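Local coordinates for integral membrane indolylacetylinositol arabinosyltransferase EmbC (Mycolicibacterium smegmatis, PDB 7BVE), which probably transfers arabinose units to growing arabinan chains of the mycobacterial cell wall, as a membrane-embedded glycosyltransferase of the emb family, at residues A[811-819]-A[826-834]. Sequence-based numbering, arbitrary orientation.
Sequences AAGINGSRA and NPATTPVLG
Asn815 ND2 donates to the carbonyl of Val832, with 2.6 Å between Asn815 ND2 and Val832 O. The bond is bent, 131° at the hydrogen, and the amide nitrogen stands above the carbonyl plane instead of lying within it. Asn815 reaches this oxygen because its CG is turned anti to the backbone N (chi1 -160°), which carries the amide along the 831-833 backbone; on the way its CB rests on the ring of Pro831, 4.0 Å from Pro831 CB. The side chains of Asn815 and Leu833 cross at about a right angle, where Leu833 CD1 meets the amide nitrogen.

One residue earlier, Ile814 lies over the turn at 826-830, closed by Thr830 N to Asn826 O. Its CD1 comes within 3.4 Å of Ala828 O, while CG2 leans against the Thr830-Pro831 peptide and is 4.1 Å from Pro831 CD. A weak backbone bond, 3.5 Å from Ile814 N to Pro827 O, ties the two segments at this end. The 813-816 chain folds into a tight turn through Gly816 N and Gly813 O, presenting Ile814 and Asn815 together. Beyond it, Ser817 OG accepts from Ala819 N in an ST turn and also bonds Pro768 O. Gly834 pairs with Gly767 through the backbone.

Both segments belong to the EmbC C-terminal domain, the second leading into strand 833-834. One short but bent amide-to-carbonyl bond, a weak backbone bond and apolar packing against Pro831 imply a local joining of two turns without charge pairing.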
loop_
_atom_site.group_PDB
_atom_site.type_symbol
_atom_site.label_atom_id
_atom_site.label_comp_id
_atom_site.label_asym_id
_atom_site.label_seq_id
_atom_site.Cartn_x
_atom_site.Cartn_y
_atom_site.Cartn_z
ATOM N N ALA A 811 5.118 -3.357 -49.356
ATOM C CA ALA A 811 5.532 -2.874 -50.668
ATOM C C ALA A 811 6.703 -3.693 -51.208
ATOM O O ALA A 811 6.605 -4.911 -51.339
ATOM C CB ALA A 811 5.894 -1.397 -50.599
ATOM N N ALA A 812 7.809 -3.020 -51.522
ATOM C CA ALA A 812 8.994 -3.671 -52.057
ATOM C C ALA A 812 10.236 -3.011 -51.476
ATOM O O ALA A 812 10.249 -1.799 -51.237
ATOM C CB ALA A 812 9.027 -3.605 -53.589
ATOM N N GLY A 813 11.279 -3.814 -51.245
ATOM C CA GLY A 813 12.498 -3.342 -50.634
ATOM C C GLY A 813 13.727 -3.706 -51.456
ATOM O O GLY A 813 13.645 -4.407 -52.470
ATOM N N ILE A 814 14.880 -3.212 -50.999
ATOM C CA ILE A 814 16.135 -3.518 -51.674
ATOM C C ILE A 814 16.593 -4.929 -51.327
ATOM O O ILE A 814 17.392 -5.527 -52.057
ATOM C CB ILE A 814 17.186 -2.440 -51.327
ATOM C CG1 ILE A 814 18.387 -2.491 -52.277
ATOM C CG2 ILE A 814 17.640 -2.547 -49.880
ATOM C CD1 ILE A 814 19.299 -1.301 -52.165
ATOM N N ASN A 815 16.070 -5.494 -50.243
ATOM C CA ASN A 815 16.299 -6.880 -49.878
ATOM C C ASN A 815 15.082 -7.738 -50.225
ATOM O O ASN A 815 15.005 -8.916 -49.867
ATOM C CB ASN A 815 16.621 -6.969 -48.392
ATOM C CG ASN A 815 17.317 -8.247 -48.021
ATOM O OD1 ASN A 815 17.698 -9.030 -48.889
ATOM N ND2 ASN A 815 17.437 -8.493 -46.731
ATOM N N GLY A 816 14.120 -7.160 -50.935
ATOM C CA GLY A 816 12.838 -7.815 -51.082
ATOM C C GLY A 816 11.996 -7.766 -49.832
ATOM O O GLY A 816 11.081 -8.579 -49.673
ATOM N N SER A 817 12.270 -6.820 -48.942
ATOM C CA SER A 817 11.587 -6.721 -47.665
ATOM C C SER A 817 10.291 -5.931 -47.804
ATOM O O SER A 817 10.138 -5.082 -48.685
ATOM C CB SER A 817 12.489 -6.060 -46.627
ATOM O OG SER A 817 11.829 -5.963 -45.378
ATOM N N ARG A 818 9.348 -6.226 -46.908
ATOM C CA ARG A 818 8.078 -5.515 -46.856
ATOM C C ARG A 818 7.820 -4.932 -45.471
ATOM O O ARG A 818 6.665 -4.685 -45.112
ATOM C CB ARG A 818 6.927 -6.437 -47.262
ATOM C CG ARG A 818 6.997 -6.919 -48.701
ATOM C CD ARG A 818 5.830 -7.829 -49.043
ATOM N NE ARG A 818 4.560 -7.113 -49.026
ATOM C CZ ARG A 818 3.610 -7.303 -48.117
ATOM N NH1 ARG A 818 3.786 -8.193 -47.150
ATOM N NH2 ARG A 818 2.484 -6.605 -48.176
ATOM N N ALA A 819 8.870 -4.701 -44.694
ATOM C CA ALA A 819 8.730 -4.308 -43.303
ATOM C C ALA A 819 8.717 -2.792 -43.154
ATOM O O ALA A 819 9.190 -2.049 -44.016
ATOM C CB ALA A 819 9.862 -4.901 -42.471
ATOM N N ASN A 826 15.132 4.761 -45.125
ATOM C CA ASN A 826 14.627 4.564 -46.476
ATOM C C ASN A 826 14.573 3.075 -46.798
ATOM O O ASN A 826 15.617 2.408 -46.756
ATOM C CB ASN A 826 15.532 5.285 -47.469
ATOM C CG ASN A 826 14.890 5.468 -48.824
ATOM O OD1 ASN A 826 13.738 5.101 -49.035
ATOM N ND2 ASN A 826 15.641 6.037 -49.756
ATOM N N PRO A 827 13.400 2.515 -47.122
ATOM C CA PRO A 827 13.337 1.081 -47.445
ATOM C C PRO A 827 14.005 0.719 -48.756
ATOM O O PRO A 827 14.375 -0.447 -48.942
ATOM C CB PRO A 827 11.831 0.799 -47.502
ATOM C CG PRO A 827 11.203 1.909 -46.742
ATOM C CD PRO A 827 12.055 3.101 -47.019
ATOM N N ALA A 828 14.178 1.676 -49.665
ATOM C CA ALA A 828 14.814 1.407 -50.945
ATOM C C ALA A 828 16.335 1.385 -50.868
ATOM O O ALA A 828 16.981 1.143 -51.891
ATOM C CB ALA A 828 14.376 2.447 -51.976
ATOM N N THR A 829 16.925 1.638 -49.696
ATOM C CA THR A 829 18.380 1.666 -49.593
ATOM C C THR A 829 18.865 0.847 -48.397
ATOM O O THR A 829 20.033 0.446 -48.356
ATOM C CB THR A 829 18.860 3.120 -49.495
ATOM O OG1 THR A 829 18.128 3.916 -50.433
ATOM C CG2 THR A 829 20.339 3.249 -49.864
ATOM N N THR A 830 17.984 0.529 -47.457
ATOM C CA THR A 830 18.362 -0.175 -46.232
ATOM C C THR A 830 17.877 -1.617 -46.289
ATOM O O THR A 830 16.652 -1.857 -46.268
ATOM C CB THR A 830 17.802 0.542 -45.006
ATOM O OG1 THR A 830 18.403 1.838 -44.901
ATOM C CG2 THR A 830 18.083 -0.237 -43.739
ATOM N N PRO A 831 18.776 -2.593 -46.380
ATOM C CA PRO A 831 18.356 -3.992 -46.302
ATOM C C PRO A 831 18.037 -4.400 -44.877
ATOM O O PRO A 831 18.573 -3.854 -43.916
ATOM C CB PRO A 831 19.574 -4.752 -46.830
ATOM C CG PRO A 831 20.709 -3.867 -46.528
ATOM C CD PRO A 831 20.208 -2.469 -46.689
ATOM N N VAL A 832 17.140 -5.367 -44.747
ATOM C CA VAL A 832 16.723 -5.886 -43.451
ATOM C C VAL A 832 16.843 -7.402 -43.484
ATOM O O VAL A 832 16.396 -8.047 -44.439
ATOM C CB VAL A 832 15.277 -5.467 -43.101
ATOM C CG1 VAL A 832 14.833 -6.065 -41.782
ATOM C CG2 VAL A 832 15.146 -3.969 -43.044
ATOM N N LEU A 833 17.464 -7.967 -42.461
ATOM C CA LEU A 833 17.453 -9.399 -42.222
ATOM C C LEU A 833 16.708 -9.664 -40.920
ATOM O O LEU A 833 16.139 -8.758 -40.315
ATOM C CB LEU A 833 18.872 -9.965 -42.212
ATOM C CG LEU A 833 19.456 -10.437 -43.548
ATOM C CD1 LEU A 833 19.745 -9.319 -44.507
ATOM C CD2 LEU A 833 20.729 -11.176 -43.290
ATOM N N GLY A 834 16.695 -10.920 -40.496
ATOM C CA GLY A 834 15.903 -11.275 -39.333
ATOM C C GLY A 834 16.200 -12.685 -38.881
ATOM O O GLY A 834 16.974 -13.413 -39.506
#